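Local structure of uncharacterized protein (Parabacteroides merdae, 4R7F) at residues Q158-V163 with N215-A220; Q371-I376 with V393-N398; N88-T93 with P284-D289; N42-G47 with Y96-L101. The protein is of unknown function but folds into immunoglobulin-like beta-sandwich domains with a bound magnesium ion, and is probably related to plug proteins of the type 9 secretion system. One frame throughout, in Å; residues are numbered along the deposited sequence.

Contact 1: residues Q158-V163 with N215-A220; sequences QSHQQV and NLIFPA
Gln161 and Phe218 form an antiparallel hydrogen-bonded pair, and their backbones set the pattern for the contact. Phe218 N donates to Gln161 O at 2.8 Å and Gln161 N returns a bond to Phe218 O at 3.0 Å, both donors lying nearly along the C=O axis. Beyond this pair Val163 N binds Leu216 O (3.0 Å), while at the other end Ala220 N, just past the strand, meets Ser159 O from 31° off the carbonyl plane. Between the bonded positions the chains draw together, and the CA atoms of Gln162 and Ile217 stand 4.3 Å apart. These are the two inner strands of a four-stranded antiparallel sheet, consistent with one layer of an immunoglobulin-like beta-sandwich.

Side-chain packing differs on the two faces. On one, the extended Gln162 starts with CG anti to its own N (chi1 173°), which carries the amide across Ile217 at a slant, CD lying 3.5 Å from CG1; OE1 is held by Asp153 N. His160 crosses Ile217 at about a right angle, its CB 3.8 Å from CG2, while Phe218 O lies at the edge of the imidazole and ND1 is bonded to Asp155. On the other face Val163 CG2 approaches Phe218 CE1 obliquely at 4.1 Å, and the two residues continue inward to Val185, Tyr374 and Ile376 of the neighbouring sheet.

The buried Gln161 amide is satisfied on this face. It passes Ala220, NE2 being 3.9 Å from its CB, and there NE2 binds the carbonyls of Tyr368 and Thr370 while OE1 meets the hydroxyl of Tyr374.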
loop_
_atom_site.group_PDB
_atom_site.type_symbol
_atom_site.label_atom_id
_atom_site.label_comp_id
_atom_site.label_asym_id
_atom_site.label_seq_id
_atom_site.Cartn_x
_atom_site.Cartn_y
_atom_site.Cartn_z
ATOM N N GLN A 158 -12.562 5.511 -17.220
ATOM C CA GLN A 158 -13.652 6.486 -17.135
ATOM C C GLN A 158 -14.172 6.473 -15.714
ATOM O O GLN A 158 -13.562 7.109 -14.817
ATOM C CB GLN A 158 -14.759 6.214 -18.155
ATOM C CG GLN A 158 -14.435 6.740 -19.548
ATOM C CD GLN A 158 -14.218 8.231 -19.579
ATOM O OE1 GLN A 158 -14.910 8.988 -18.898
ATOM N NE2 GLN A 158 -13.253 8.667 -20.372
ATOM N N SER A 159 -15.216 5.713 -15.439
ATOM C CA SER A 159 -15.837 5.745 -14.134
ATOM C C SER A 159 -15.857 4.425 -13.375
ATOM O O SER A 159 -16.534 4.325 -12.369
ATOM C CB SER A 159 -17.268 6.235 -14.319
ATOM O OG SER A 159 -17.847 5.465 -15.335
ATOM N N HIS A 160 -15.120 3.410 -13.808
ATOM C CA HIS A 160 -15.208 2.127 -13.111
ATOM C C HIS A 160 -13.855 1.549 -12.775
ATOM O O HIS A 160 -12.819 1.998 -13.280
ATOM C CB HIS A 160 -15.964 1.112 -13.957
ATOM C CG HIS A 160 -17.391 1.460 -14.185
ATOM N ND1 HIS A 160 -17.803 2.285 -15.206
ATOM C CD2 HIS A 160 -18.511 1.079 -13.529
ATOM C CE1 HIS A 160 -19.118 2.399 -15.165
ATOM N NE2 HIS A 160 -19.573 1.659 -14.167
ATOM N N GLN A 161 -13.902 0.559 -11.891
ATOM C CA GLN A 161 -12.776 -0.259 -11.532
ATOM C C GLN A 161 -13.193 -1.713 -11.665
ATOM O O GLN A 161 -14.302 -2.077 -11.311
ATOM C CB GLN A 161 -12.309 0.058 -10.105
ATOM C CG GLN A 161 -11.302 1.184 -10.115
ATOM C CD GLN A 161 -11.035 1.825 -8.778
ATOM O OE1 GLN A 161 -11.287 1.271 -7.691
ATOM N NE2 GLN A 161 -10.500 3.008 -8.853
ATOM N N GLN A 162 -12.300 -2.564 -12.146
ATOM C CA GLN A 162 -12.603 -3.975 -12.242
ATOM C C GLN A 162 -11.576 -4.788 -11.482
ATOM O O GLN A 162 -10.374 -4.596 -11.637
ATOM C CB GLN A 162 -12.622 -4.381 -13.707
ATOM C CG GLN A 162 -12.754 -5.875 -13.975
ATOM C CD GLN A 162 -13.333 -6.166 -15.380
ATOM O OE1 GLN A 162 -13.331 -5.310 -16.259
ATOM N NE2 GLN A 162 -13.877 -7.361 -15.560
ATOM N N VAL A 163 -12.079 -5.713 -10.680
ATOM C CA VAL A 163 -11.262 -6.670 -9.932
ATOM C C VAL A 163 -11.128 -7.985 -10.677
ATOM O O VAL A 163 -12.095 -8.517 -11.219
ATOM C CB VAL A 163 -11.946 -7.020 -8.611
ATOM C CG1 VAL A 163 -11.109 -8.011 -7.831
ATOM C CG2 VAL A 163 -12.188 -5.751 -7.802
ATOM N N ASN A 215 -19.655 -8.994 -13.158
ATOM C CA ASN A 215 -20.108 -8.593 -11.821
ATOM C C ASN A 215 -18.982 -8.001 -10.998
ATOM O O ASN A 215 -19.243 -7.468 -9.944
ATOM C CB ASN A 215 -20.655 -9.803 -11.054
ATOM C CG ASN A 215 -21.636 -10.597 -11.882
ATOM O OD1 ASN A 215 -22.735 -10.156 -12.062
ATOM N ND2 ASN A 215 -21.206 -11.741 -12.456
ATOM N N LEU A 216 -17.730 -8.165 -11.437
ATOM C CA LEU A 216 -16.601 -7.697 -10.671
ATOM C C LEU A 216 -16.177 -6.302 -11.075
ATOM O O LEU A 216 -15.089 -5.851 -10.707
ATOM C CB LEU A 216 -15.443 -8.681 -10.736
ATOM C CG LEU A 216 -15.641 -9.897 -9.852
ATOM C CD1 LEU A 216 -14.505 -10.865 -10.047
ATOM C CD2 LEU A 216 -15.765 -9.513 -8.392
ATOM N N ILE A 217 -17.067 -5.608 -11.777
ATOM C CA ILE A 217 -16.863 -4.232 -12.154
ATOM C C ILE A 217 -17.675 -3.342 -11.217
ATOM O O ILE A 217 -18.886 -3.438 -11.135
ATOM C CB ILE A 217 -17.276 -3.970 -13.607
ATOM C CG1 ILE A 217 -16.451 -4.844 -14.547
ATOM C CG2 ILE A 217 -17.026 -2.512 -13.948
ATOM C CD1 ILE A 217 -16.764 -4.645 -16.019
ATOM N N PHE A 218 -16.981 -2.475 -10.508
ATOM C CA PHE A 218 -17.562 -1.642 -9.474
ATOM C C PHE A 218 -17.507 -0.218 -9.931
ATOM O O PHE A 218 -16.574 0.147 -10.641
ATOM C CB PHE A 218 -16.696 -1.714 -8.247
ATOM C CG PHE A 218 -16.829 -2.976 -7.496
ATOM C CD1 PHE A 218 -16.057 -4.076 -7.826
ATOM C CD2 PHE A 218 -17.661 -3.046 -6.404
ATOM C CE1 PHE A 218 -16.149 -5.258 -7.107
ATOM C CE2 PHE A 218 -17.791 -4.229 -5.690
ATOM C CZ PHE A 218 -17.028 -5.340 -6.048
ATOM N N PRO A 219 -18.450 0.616 -9.486
ATOM C CA PRO A 219 -18.190 2.055 -9.750
ATOM C C PRO A 219 -17.004 2.543 -8.928
ATOM O O PRO A 219 -16.801 2.092 -7.792
ATOM C CB PRO A 219 -19.483 2.737 -9.316
ATOM C CG PRO A 219 -20.144 1.742 -8.408
ATOM C CD PRO A 219 -19.778 0.387 -8.913
ATOM N N ALA A 220 -16.214 3.438 -9.508
ATOM C CA ALA A 220 -14.927 3.778 -8.938
ATOM C C ALA A 220 -15.011 4.702 -7.751
ATOM O O ALA A 220 -14.101 4.727 -6.900
ATOM C CB ALA A 220 -14.000 4.344 -9.998
#

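Contact 2: residues Q371-I376 with V393-N398; sequences QNEYSI and VTTVRN. With MG (magnesium ion), chain G.
Asn372 N donates to Asn398 OD1 across 3.1 Å, the donor lying in the carbonyl plane, so the Asn398 side chain grips the backbone just beside the metal. The preceding carbonyl, Gln371 O, binds the magnesium ion at 2.2 Å. A water 2.4 Å from the magnesium also belongs to this first shell and donates to Asn372 OD1 at 2.8 Å; Glu223, Asp269 and Asp271 supply the remaining protein ligands. Asn372 is in turn positioned by its ND2, which bonds to Ala220 O, and Asn398 ND2 is tied to Thr370 O.

Farther along, Glu373 and Arg397 run side by side in the same direction. Their salt bridge is long, OE1 to NH1 3.4 Å, with carboxylate and guanidinium planes 67° apart; the arginine is poorly ordered, whereas Glu373 OE1 has a second cationic partner in Arg273. On the same face Ser375 OG stands anti to its carbonyl carbon (chi1 -52°), as does Thr395 OG1 (chi1 -67°), which brings the hydroxyls into a 2.8 Å hydrogen bond; Thr395 OG1 is also bonded to the hydroxyl of Tyr30. On the opposite face Tyr374 CB lies 4.2 Å from Val396 CG1. Ile376 lies alongside Thr394, CD1 to CG2 4.1 Å, and reaches on to Phe165 and Ala146.

Paired backbone bonds join Tyr374 with Val396 and Ile376 with Thr394. They make an antiparallel beta hairpin, completing a three-stranded sheet with strand 181-187, whose Tyr374 face packs against strands 143-149 and 160-168, consistent with an immunoglobulin-like sandwich, and whose open end carries the magnesium site.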
loop_
_atom_site.group_PDB
_atom_site.type_symbol
_atom_site.label_atom_id
_atom_site.label_comp_id
_atom_site.label_asym_id
_atom_site.label_seq_id
_atom_site.Cartn_x
_atom_site.Cartn_y
_atom_site.Cartn_z
ATOM N N GLN A 371 -8.284 5.662 -5.375
ATOM C CA GLN A 371 -7.696 4.587 -4.574
ATOM C C GLN A 371 -8.796 3.949 -3.722
ATOM O O GLN A 371 -9.375 4.596 -2.825
ATOM C CB GLN A 371 -6.545 5.132 -3.698
ATOM C CG GLN A 371 -5.898 4.086 -2.765
ATOM C CD GLN A 371 -6.583 3.847 -1.381
ATOM O OE1 GLN A 371 -7.020 4.790 -0.673
ATOM N NE2 GLN A 371 -6.619 2.561 -0.973
ATOM N N ASN A 372 -9.105 2.690 -4.018
ATOM C CA ASN A 372 -10.081 1.917 -3.232
ATOM C C ASN A 372 -9.449 0.619 -2.835
ATOM O O ASN A 372 -8.426 0.228 -3.389
ATOM C CB ASN A 372 -11.329 1.618 -4.060
ATOM C CG ASN A 372 -12.174 2.845 -4.292
ATOM O OD1 ASN A 372 -12.553 3.566 -3.350
ATOM N ND2 ASN A 372 -12.452 3.109 -5.534
ATOM N N GLU A 373 -10.045 -0.057 -1.871
ATOM C CA GLU A 373 -9.591 -1.397 -1.524
ATOM C C GLU A 373 -10.703 -2.406 -1.772
ATOM O O GLU A 373 -11.869 -2.058 -1.710
ATOM C CB GLU A 373 -9.147 -1.460 -0.073
ATOM C CG GLU A 373 -10.262 -1.321 0.945
ATOM C CD GLU A 373 -9.712 -1.091 2.326
ATOM O OE1 GLU A 373 -9.124 -0.011 2.556
ATOM O OE2 GLU A 373 -9.849 -1.986 3.162
ATOM N N TYR A 374 -10.324 -3.648 -2.042
ATOM C CA TYR A 374 -11.266 -4.711 -2.310
ATOM C C TYR A 374 -10.814 -5.929 -1.567
ATOM O O TYR A 374 -9.689 -6.353 -1.735
ATOM C CB TYR A 374 -11.295 -5.037 -3.798
ATOM C CG TYR A 374 -11.740 -3.874 -4.605
ATOM C CD1 TYR A 374 -10.846 -2.903 -5.011
ATOM C CD2 TYR A 374 -13.065 -3.693 -4.912
ATOM C CE1 TYR A 374 -11.265 -1.801 -5.750
ATOM C CE2 TYR A 374 -13.483 -2.603 -5.669
ATOM C CZ TYR A 374 -12.597 -1.650 -6.070
ATOM O OH TYR A 374 -13.059 -0.517 -6.768
ATOM N N SER A 375 -11.690 -6.484 -0.752
ATOM C CA SER A 375 -11.372 -7.698 -0.014
ATOM C C SER A 375 -12.129 -8.884 -0.650
ATOM O O SER A 375 -13.332 -8.814 -0.870
ATOM C CB SER A 375 -11.744 -7.540 1.453
ATOM O OG SER A 375 -11.212 -6.368 2.057
ATOM N N ILE A 376 -11.397 -9.947 -0.943
ATOM C CA ILE A 376 -11.878 -11.144 -1.620
ATOM C C ILE A 376 -11.817 -12.270 -0.605
ATOM O O ILE A 376 -10.753 -12.584 -0.084
ATOM C CB ILE A 376 -10.987 -11.479 -2.799
ATOM C CG1 ILE A 376 -10.969 -10.288 -3.761
ATOM C CG2 ILE A 376 -11.467 -12.737 -3.527
ATOM C CD1 ILE A 376 -9.804 -10.331 -4.705
ATOM N N VAL A 393 -8.365 -15.320 1.959
ATOM C CA VAL A 393 -8.843 -13.971 1.980
ATOM C C VAL A 393 -7.699 -13.073 1.620
ATOM O O VAL A 393 -6.572 -13.360 1.958
ATOM C CB VAL A 393 -9.454 -13.635 3.358
ATOM C CG1 VAL A 393 -8.422 -13.760 4.452
ATOM C CG2 VAL A 393 -10.031 -12.233 3.355
ATOM N N THR A 394 -7.971 -11.999 0.895
ATOM C CA THR A 394 -6.944 -11.026 0.557
ATOM C C THR A 394 -7.595 -9.664 0.326
ATOM O O THR A 394 -8.763 -9.587 -0.006
ATOM C CB THR A 394 -6.144 -11.438 -0.687
ATOM O OG1 THR A 394 -4.981 -10.627 -0.772
ATOM C CG2 THR A 394 -6.923 -11.232 -1.984
ATOM N N THR A 395 -6.855 -8.591 0.562
ATOM C CA THR A 395 -7.343 -7.250 0.286
ATOM C C THR A 395 -6.341 -6.617 -0.700
ATOM O O THR A 395 -5.161 -6.640 -0.450
ATOM C CB THR A 395 -7.501 -6.423 1.583
ATOM O OG1 THR A 395 -8.549 -6.976 2.403
ATOM C CG2 THR A 395 -7.864 -5.017 1.243
ATOM N N VAL A 396 -6.821 -6.102 -1.826
ATOM C CA VAL A 396 -5.974 -5.519 -2.861
ATOM C C VAL A 396 -6.356 -4.042 -3.065
ATOM O O VAL A 396 -7.517 -3.683 -2.969
ATOM C CB VAL A 396 -6.067 -6.361 -4.162
ATOM C CG1 VAL A 396 -7.508 -6.560 -4.613
ATOM C CG2 VAL A 396 -5.245 -5.751 -5.276
ATOM N N ARG A 397 -5.361 -3.189 -3.268
ATOM C CA ARG A 397 -5.568 -1.782 -3.575
ATOM C C ARG A 397 -5.067 -1.473 -5.003
ATOM O O ARG A 397 -4.514 -2.368 -5.663
ATOM C CB ARG A 397 -4.847 -0.956 -2.525
ATOM C CG ARG A 397 -5.623 -0.869 -1.226
ATOM C CD ARG A 397 -4.773 -0.626 0.018
ATOM N NE ARG A 397 -4.605 -1.857 0.815
ATOM C CZ ARG A 397 -5.175 -2.117 1.998
ATOM N NH1 ARG A 397 -5.958 -1.228 2.596
ATOM N NH2 ARG A 397 -4.941 -3.283 2.603
ATOM N N ASN A 398 -5.265 -0.236 -5.485
ATOM C CA ASN A 398 -4.713 0.236 -6.799
ATOM C C ASN A 398 -3.884 1.544 -6.795
ATOM O O ASN A 398 -2.976 1.736 -5.984
ATOM C CB ASN A 398 -5.842 0.394 -7.816
ATOM C CG ASN A 398 -6.914 1.353 -7.344
ATOM O OD1 ASN A 398 -7.281 1.347 -6.179
ATOM N ND2 ASN A 398 -7.411 2.183 -8.244
HETATM MG MG MG G . -9.737 5.921 -1.164
HETATM O O HOH W 1 -11.960 5.946 -2.036
#

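Contact 3: residues N88-T93 with P284-D289; sequences NSIGTT and PDTEAD
Thr93 meets the carboxylate of Asp289 twice at a single oxygen. Its OG1 donates to OD2 at a short 2.5 Å, on the syn side, and its backbone N reaches the same oxygen at 3.0 Å from above the carboxylate plane. The contact is a junction between parts of the fold: the loop leading from strand 86-88 to strand 96-103 closes on the short helix 284-287 and the residues that lead from it into strand 290-298. Asp289 holds its CG anti to the backbone N (chi1 -157°), which turns the carboxylate to the loop, where OD1 also receives Thr94 N. With an alanine here, Thr93 would probably lose the acceptor for both its hydroxyl and its amide, and the loop would be likely to shift from the helix end.

Nearer the helix, Ile90 N donates to Thr286 O at 2.8 Å. A water lies 2.9 Å from Ile90 O and 2.8 Å from Glu287 O, between the loop and the helix end.

Packing fills in round these bonds. Ile90 and Thr286 cross obliquely, CD1 standing 3.6 Å from OG1, a hydroxyl that is bonded to Asp283. Thr92 turns its methyl to the helix end, CG2 lying 3.3 Å from Glu287 O.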
loop_
_atom_site.group_PDB
_atom_site.type_symbol
_atom_site.label_atom_id
_atom_site.label_comp_id
_atom_site.label_asym_id
_atom_site.label_seq_id
_atom_site.Cartn_x
_atom_site.Cartn_y
_atom_site.Cartn_z
ATOM N N ASN A 88 -12.937 4.339 32.710
ATOM C CA ASN A 88 -13.770 5.533 32.648
ATOM C C ASN A 88 -13.134 6.620 31.798
ATOM O O ASN A 88 -11.895 6.691 31.711
ATOM C CB ASN A 88 -13.971 6.115 34.045
ATOM C CG ASN A 88 -14.556 5.114 35.013
ATOM O OD1 ASN A 88 -13.965 4.841 36.055
ATOM N ND2 ASN A 88 -15.707 4.546 34.667
ATOM N N SER A 89 -13.974 7.469 31.193
ATOM C CA SER A 89 -13.488 8.714 30.575
ATOM C C SER A 89 -12.786 9.617 31.609
ATOM O O SER A 89 -13.167 9.640 32.783
ATOM C CB SER A 89 -14.628 9.499 29.929
ATOM O OG SER A 89 -15.554 9.979 30.890
ATOM N N ILE A 90 -11.799 10.377 31.137
ATOM C CA ILE A 90 -11.087 11.370 31.930
ATOM C C ILE A 90 -11.164 12.764 31.266
ATOM O O ILE A 90 -10.755 12.947 30.116
ATOM C CB ILE A 90 -9.586 10.995 32.041
ATOM C CG1 ILE A 90 -9.399 9.548 32.527
ATOM C CG2 ILE A 90 -8.868 11.965 32.976
ATOM C CD1 ILE A 90 -8.174 8.846 31.949
ATOM N N GLY A 91 -11.667 13.753 31.994
ATOM C CA GLY A 91 -11.605 15.140 31.550
ATOM C C GLY A 91 -12.484 15.533 30.369
ATOM O O GLY A 91 -12.112 16.399 29.597
ATOM N N THR A 92 -13.670 14.940 30.272
ATOM C CA THR A 92 -14.557 15.149 29.136
ATOM C C THR A 92 -15.917 15.587 29.603
ATOM O O THR A 92 -16.409 15.093 30.612
ATOM C CB THR A 92 -14.733 13.844 28.311
ATOM O OG1 THR A 92 -15.412 12.823 29.086
ATOM C CG2 THR A 92 -13.389 13.333 27.870
ATOM N N THR A 93 -16.554 16.476 28.843
ATOM C CA THR A 93 -17.926 16.889 29.137
ATOM C C THR A 93 -18.900 15.711 29.089
ATOM O O THR A 93 -19.733 15.518 29.969
ATOM C CB THR A 93 -18.374 17.985 28.173
ATOM O OG1 THR A 93 -18.122 17.577 26.816
ATOM C CG2 THR A 93 -17.584 19.273 28.485
ATOM N N PRO A 284 -6.406 8.531 23.859
ATOM C CA PRO A 284 -7.632 9.087 23.305
ATOM C C PRO A 284 -8.897 8.230 23.598
ATOM O O PRO A 284 -10.012 8.762 23.747
ATOM C CB PRO A 284 -7.329 9.136 21.807
ATOM C CG PRO A 284 -5.863 9.041 21.672
ATOM C CD PRO A 284 -5.445 8.176 22.799
ATOM N N ASP A 285 -8.733 6.918 23.707
ATOM C CA ASP A 285 -9.870 6.062 24.020
ATOM C C ASP A 285 -10.577 6.398 25.325
ATOM O O ASP A 285 -11.742 6.041 25.469
ATOM C CB ASP A 285 -9.481 4.565 24.000
ATOM C CG ASP A 285 -9.218 4.029 22.587
ATOM O OD1 ASP A 285 -9.589 4.705 21.608
ATOM O OD2 ASP A 285 -8.640 2.927 22.459
ATOM N N THR A 286 -9.894 7.054 26.270
ATOM C CA THR A 286 -10.558 7.580 27.490
ATOM C C THR A 286 -10.517 9.112 27.659
ATOM O O THR A 286 -11.163 9.665 28.543
ATOM C CB THR A 286 -9.962 6.948 28.759
ATOM O OG1 THR A 286 -8.554 7.180 28.786
ATOM C CG2 THR A 286 -10.226 5.446 28.800
ATOM N N GLU A 287 -9.790 9.804 26.794
ATOM C CA GLU A 287 -9.583 11.243 26.930
ATOM C C GLU A 287 -10.327 12.053 25.861
ATOM O O GLU A 287 -10.608 13.251 26.040
ATOM C CB GLU A 287 -8.084 11.546 26.887
ATOM C CG GLU A 287 -7.277 10.985 28.058
ATOM C CD GLU A 287 -5.773 11.217 27.894
ATOM O OE1 GLU A 287 -5.152 10.687 26.954
ATOM O OE2 GLU A 287 -5.200 11.949 28.702
ATOM N N ALA A 288 -10.681 11.408 24.760
ATOM C CA ALA A 288 -11.417 12.083 23.686
ATOM C C ALA A 288 -12.854 12.316 24.102
ATOM O O ALA A 288 -13.496 11.419 24.656
ATOM C CB ALA A 288 -11.374 11.250 22.437
ATOM N N ASP A 289 -13.346 13.516 23.844
ATOM C CA ASP A 289 -14.699 13.908 24.230
ATOM C C ASP A 289 -15.665 13.602 23.061
ATOM O O ASP A 289 -15.218 13.222 21.972
ATOM C CB ASP A 289 -14.689 15.422 24.588
ATOM C CG ASP A 289 -15.829 15.828 25.501
ATOM O OD1 ASP A 289 -16.758 15.003 25.709
ATOM O OD2 ASP A 289 -15.808 16.982 26.002
HETATM O O HOH W 2 -9.564 14.738 28.199
#

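Contact 4: residues N42-G47 with Y96-L101; sequences NFDGLG and YSNYRL
Phe43 and Tyr99 lie with their rings nearly parallel, the planes 5° apart, but slid so far that they barely overlap. What lies over one face of the Phe43 ring is instead Tyr99 CB, a CH-pi contact 3.6 Å from the ring centroid. Phe43 CG sits between its own N and carbonyl carbon (chi1 68°), and that swing lays the ring over the tyrosine's CB. Each ring has a further aromatic neighbour: Phe131 meets Phe43 edge-to-face, and Tyr53 meets Tyr99 in the same way. Gly45, without a side chain, lets Tyr99 CE1, at the ring edge, come 3.8 Å from Gly45 N.

These strands pair antiparallel at the centre of a four-stranded sheet in the domain resembling the first domain of type 9 secretion plug proteins, an immunoglobulin-like layer. Bonded pairs Phe43-Tyr99 and Gly45-Ser97 alternate with closer, non-hydrogen-bonded ones.

On the reverse face Asn98 is set between an amide, Asn42, and a carboxylate, Asp44. Its ND2 sends one N-H to Asn42 OD1 (2.9 Å) and the other to Asp44 OD1 (2.8 Å), both near its amide plane, the Asp44 carboxylate being turned 76° from that plane. A leucine in its place would probably leave both of these buried oxygens without their shared donor. Asp44 OD2 lies over a face of the Tyr96 ring, 3.7 Å from CD1, and is held there by Lys340 and the Tyr290 hydroxyl. Leu46 CD2 approaches the same tyrosine obliquely, 3.6 Å from its CB, while Ser97 OG, on the Phe43 and Tyr99 face, is buried with no partner in the model.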
loop_
_atom_site.group_PDB
_atom_site.type_symbol
_atom_site.label_atom_id
_atom_site.label_comp_id
_atom_site.label_asym_id
_atom_site.label_seq_id
_atom_site.Cartn_x
_atom_site.Cartn_y
_atom_site.Cartn_z
ATOM N N ASN A 42 -13.825 -2.746 20.282
ATOM C CA ASN A 42 -13.722 -1.584 21.127
ATOM C C ASN A 42 -14.991 -0.688 21.009
ATOM O O ASN A 42 -15.506 -0.422 19.914
ATOM C CB ASN A 42 -12.482 -0.823 20.696
ATOM C CG ASN A 42 -12.007 0.148 21.743
ATOM O OD1 ASN A 42 -12.680 1.127 22.069
ATOM N ND2 ASN A 42 -10.855 -0.135 22.300
ATOM N N PHE A 43 -15.484 -0.203 22.132
ATOM C CA PHE A 43 -16.688 0.575 22.129
ATOM C C PHE A 43 -16.810 1.346 23.408
ATOM O O PHE A 43 -16.175 0.988 24.385
ATOM C CB PHE A 43 -17.912 -0.341 21.946
ATOM C CG PHE A 43 -18.187 -1.257 23.096
ATOM C CD1 PHE A 43 -17.603 -2.498 23.154
ATOM C CD2 PHE A 43 -19.065 -0.887 24.105
ATOM C CE1 PHE A 43 -17.879 -3.370 24.210
ATOM C CE2 PHE A 43 -19.345 -1.749 25.169
ATOM C CZ PHE A 43 -18.755 -2.998 25.218
ATOM N N ASP A 44 -17.633 2.395 23.398
ATOM C CA ASP A 44 -17.924 3.147 24.597
ATOM C C ASP A 44 -19.357 2.901 25.040
ATOM O O ASP A 44 -20.241 2.774 24.223
ATOM C CB ASP A 44 -17.748 4.637 24.355
ATOM C CG ASP A 44 -16.319 5.037 24.135
ATOM O OD1 ASP A 44 -15.395 4.330 24.584
ATOM O OD2 ASP A 44 -16.133 6.086 23.488
ATOM N N GLY A 45 -19.584 2.853 26.348
ATOM C CA GLY A 45 -20.926 3.019 26.915
ATOM C C GLY A 45 -21.082 4.408 27.545
ATOM O O GLY A 45 -20.290 4.809 28.406
ATOM N N LEU A 46 -22.092 5.166 27.126
ATOM C CA LEU A 46 -22.279 6.534 27.652
ATOM C C LEU A 46 -23.043 6.526 28.988
ATOM O O LEU A 46 -23.828 5.610 29.258
ATOM C CB LEU A 46 -23.026 7.404 26.638
ATOM C CG LEU A 46 -22.427 7.603 25.239
ATOM C CD1 LEU A 46 -22.846 8.953 24.703
ATOM C CD2 LEU A 46 -20.920 7.521 25.177
ATOM N N GLY A 47 -22.827 7.572 29.795
ATOM C CA GLY A 47 -23.255 7.610 31.201
ATOM C C GLY A 47 -22.057 7.451 32.133
ATOM O O GLY A 47 -20.938 7.208 31.670
ATOM N N TYR A 96 -18.380 8.724 29.734
ATOM C CA TYR A 96 -18.493 7.397 29.190
ATOM C C TYR A 96 -17.443 6.472 29.795
ATOM O O TYR A 96 -16.451 6.927 30.398
ATOM C CB TYR A 96 -18.309 7.466 27.654
ATOM C CG TYR A 96 -16.961 7.935 27.209
ATOM C CD1 TYR A 96 -15.924 7.041 27.047
ATOM C CD2 TYR A 96 -16.715 9.278 26.931
ATOM C CE1 TYR A 96 -14.662 7.456 26.620
ATOM C CE2 TYR A 96 -15.461 9.702 26.503
ATOM C CZ TYR A 96 -14.423 8.776 26.348
ATOM O OH TYR A 96 -13.139 9.167 25.922
ATOM N N SER A 97 -17.653 5.172 29.605
ATOM C CA SER A 97 -16.616 4.176 29.872
ATOM C C SER A 97 -16.242 3.538 28.516
ATOM O O SER A 97 -17.058 3.421 27.635
ATOM C CB SER A 97 -17.072 3.116 30.901
ATOM O OG SER A 97 -17.905 3.649 31.926
ATOM N N ASN A 98 -14.987 3.154 28.374
ATOM C CA ASN A 98 -14.454 2.566 27.174
ATOM C C ASN A 98 -14.106 1.116 27.451
ATOM O O ASN A 98 -13.431 0.823 28.436
ATOM C CB ASN A 98 -13.191 3.328 26.777
ATOM C CG ASN A 98 -12.476 2.704 25.619
ATOM O OD1 ASN A 98 -11.310 2.293 25.732
ATOM N ND2 ASN A 98 -13.170 2.638 24.478
ATOM N N TYR A 99 -14.542 0.232 26.557
ATOM C CA TYR A 99 -14.484 -1.214 26.728
ATOM C C TYR A 99 -13.698 -1.838 25.591
ATOM O O TYR A 99 -13.714 -1.367 24.457
ATOM C CB TYR A 99 -15.886 -1.802 26.696
ATOM C CG TYR A 99 -16.771 -1.353 27.839
ATOM C CD1 TYR A 99 -17.396 -0.115 27.808
ATOM C CD2 TYR A 99 -16.982 -2.174 28.964
ATOM C CE1 TYR A 99 -18.198 0.310 28.852
ATOM C CE2 TYR A 99 -17.795 -1.760 30.020
ATOM C CZ TYR A 99 -18.383 -0.505 29.966
ATOM O OH TYR A 99 -19.198 -0.065 30.980
ATOM N N ARG A 100 -13.039 -2.931 25.891
ATOM C CA ARG A 100 -12.155 -3.596 24.949
ATOM C C ARG A 100 -12.259 -5.080 25.204
ATOM O O ARG A 100 -12.141 -5.524 26.341
ATOM C CB ARG A 100 -10.740 -3.125 25.162
ATOM C CG ARG A 100 -9.709 -3.693 24.213
ATOM C CD ARG A 100 -8.629 -2.632 24.026
ATOM N NE ARG A 100 -7.304 -3.175 23.803
ATOM C CZ ARG A 100 -6.578 -3.749 24.755
ATOM N NH1 ARG A 100 -7.057 -3.883 25.991
ATOM N NH2 ARG A 100 -5.377 -4.219 24.461
ATOM N N LEU A 101 -12.528 -5.811 24.132
ATOM C CA LEU A 101 -12.598 -7.257 24.107
ATOM C C LEU A 101 -11.686 -7.700 22.988
ATOM O O LEU A 101 -11.857 -7.275 21.838
ATOM C CB LEU A 101 -14.030 -7.704 23.821
ATOM C CG LEU A 101 -14.268 -9.180 23.522
ATOM C CD1 LEU A 101 -13.976 -10.039 24.740
ATOM C CD2 LEU A 101 -15.701 -9.372 23.109
#

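How the contacts relate
The four contacts form two clusters on opposite sides of the chain's centre. Contacts 1 and 2, with centres 13 Å apart, lie in two facing sheets and touch through their side chains. Contacts 3 and 4 are 11 Å apart and also touch, through chain continuity into strand 96-103 and through Tyr96, which reaches the 284-289 segment. Between the clusters the centres stand 30 to 42 Å apart. Along the chain, contact 4 closes first and its segments alternate with those of contact 3, whose 190-residue loop encloses contact 1; contact 2 comes last. Contact 3 thus brings distant parts of the sequence together, whereas the others build individual sheets, contact 2 closing a hairpin at the magnesium site.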